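Local coordinates for transferrin binding protein B (Actinobacillus suis, PDB 3PQU) that probably captures host transferrin at the outer membrane as a surface lipoprotein, serving iron acquisition by this porcine pathogen, at residues E217-D221 / N222-G226. Numbering follows the deposited sequence.
Sequences EKLGD and NEVKG
Lys218 lays its aliphatic chain alongside Glu223, its CE 3.6 Å from Glu223 CG, the two side chains running the same way from a non-hydrogen-bonded antiparallel pair. Bends at chi2 and chi3 (61° at the latter) carry the ammonium toward the turn, where NZ forms a salt bridge with Asp221 OD1 at 3.1 Å, meeting it from above the carboxylate plane. Glu223 OE2, 4.5 Å from Lys218 NZ, is too far for a second salt bridge; a water bonds firmly to the carboxylate and weakly to the ammonium. Leu219, on the face it shares with Asn222, reaches Val224 with its CD1, 3.5 Å from Val224 CG2. Asn222 has its amide ND2 bonded to Asn253 O, tying the tip to a neighbouring loop. Backbone bonds set the register: Leu219 N to Asn222 O (2.8 Å) and the longer return from Asn222 N to Leu219 O (3.1 Å). Val224 N to Glu217 O (2.8 Å) adds a third backbone bond just beyond the two short strands. Gly220, at phi 65° and psi -132°, occupies the first corner of a type II' turn, a turn common in two-residue beta hairpins, here on a surface excursion of the N-lobe barrel region.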
loop_
_atom_site.group_PDB
_atom_site.type_symbol
_atom_site.label_atom_id
_atom_site.label_comp_id
_atom_site.label_asym_id
_atom_site.label_seq_id
_atom_site.Cartn_x
_atom_site.Cartn_y
_atom_site.Cartn_z
ATOM N N GLU A 217 0.055 20.072 30.354
ATOM C CA GLU A 217 -0.498 20.127 31.698
ATOM C C GLU A 217 0.617 20.198 32.741
ATOM O O GLU A 217 1.748 19.769 32.495
ATOM C CB GLU A 217 -1.399 18.916 31.958
ATOM C CG GLU A 217 -1.984 18.894 33.367
ATOM C CD GLU A 217 -3.074 17.855 33.552
ATOM O OE1 GLU A 217 -3.209 16.961 32.689
ATOM O OE2 GLU A 217 -3.799 17.936 34.569
ATOM N N LYS A 218 0.286 20.748 33.900
ATOM C CA LYS A 218 1.186 20.768 35.041
ATOM C C LYS A 218 0.558 20.003 36.194
ATOM O O LYS A 218 -0.579 20.264 36.569
ATOM C CB LYS A 218 1.450 22.203 35.493
ATOM C CG LYS A 218 2.174 23.066 34.482
ATOM C CD LYS A 218 3.215 23.940 35.172
ATOM C CE LYS A 218 4.261 23.083 35.877
ATOM N NZ LYS A 218 5.367 23.883 36.472
ATOM N N LEU A 219 1.295 19.056 36.758
ATOM C CA LEU A 219 0.854 18.391 37.975
ATOM C C LEU A 219 1.821 18.777 39.087
ATOM O O LEU A 219 2.965 18.311 39.124
ATOM C CB LEU A 219 0.801 16.872 37.793
ATOM C CG LEU A 219 -0.160 16.332 36.735
ATOM C CD1 LEU A 219 0.343 16.649 35.337
ATOM C CD2 LEU A 219 -0.338 14.836 36.899
ATOM N N GLY A 220 1.364 19.638 39.993
ATOM C CA GLY A 220 2.283 20.342 40.866
ATOM C C GLY A 220 3.087 21.231 39.934
ATOM O O GLY A 220 2.513 21.894 39.065
ATOM N N ASP A 221 4.410 21.233 40.076
ATOM C CA ASP A 221 5.240 21.968 39.123
ATOM C C ASP A 221 5.931 21.037 38.140
ATOM O O ASP A 221 6.999 21.346 37.615
ATOM C CB ASP A 221 6.250 22.872 39.833
ATOM C CG ASP A 221 5.723 24.278 40.036
ATOM O OD1 ASP A 221 5.999 25.145 39.178
ATOM O OD2 ASP A 221 5.017 24.506 41.042
ATOM N N ASN A 222 5.305 19.892 37.898
ATOM C CA ASN A 222 5.795 18.951 36.909
ATOM C C ASN A 222 5.029 19.101 35.604
ATOM O O ASN A 222 3.833 18.821 35.559
ATOM C CB ASN A 222 5.691 17.520 37.445
ATOM C CG ASN A 222 6.712 17.233 38.542
ATOM O OD1 ASN A 222 7.818 17.778 38.526
ATOM N ND2 ASN A 222 6.350 16.368 39.494
ATOM N N GLU A 223 5.716 19.570 34.558
ATOM C CA GLU A 223 5.105 19.724 33.234
ATOM C C GLU A 223 5.024 18.379 32.510
ATOM O O GLU A 223 5.977 17.600 32.533
ATOM C CB GLU A 223 5.904 20.703 32.361
ATOM C CG GLU A 223 6.117 22.102 32.936
ATOM C CD GLU A 223 7.026 22.960 32.051
ATOM O OE1 GLU A 223 7.206 22.594 30.870
ATOM O OE2 GLU A 223 7.564 23.993 32.526
ATOM N N VAL A 224 3.893 18.112 31.864
ATOM C CA VAL A 224 3.758 16.934 31.018
ATOM C C VAL A 224 4.428 17.202 29.675
ATOM O O VAL A 224 4.050 18.132 28.958
ATOM C CB VAL A 224 2.281 16.576 30.796
ATOM C CG1 VAL A 224 2.153 15.447 29.766
ATOM C CG2 VAL A 224 1.636 16.175 32.116
ATOM N N LYS A 225 5.436 16.404 29.344
ATOM C CA LYS A 225 6.179 16.590 28.098
ATOM C C LYS A 225 5.668 15.709 26.970
ATOM O O LYS A 225 5.850 16.038 25.800
ATOM C CB LYS A 225 7.674 16.315 28.300
ATOM C CG LYS A 225 8.304 17.021 29.507
ATOM C CD LYS A 225 8.690 18.454 29.197
ATOM C CE LYS A 225 9.252 19.165 30.431
ATOM N NZ LYS A 225 10.584 18.645 30.863
ATOM N N GLY A 226 5.056 14.579 27.310
ATOM C CA GLY A 226 4.639 13.628 26.287
ATOM C C GLY A 226 3.640 12.584 26.759
ATOM O O GLY A 226 3.485 12.338 27.967
HETATM O O HOH W 1 8.514 23.740 35.035
HETATM O O HOH W 2 8.397 19.715 34.966
#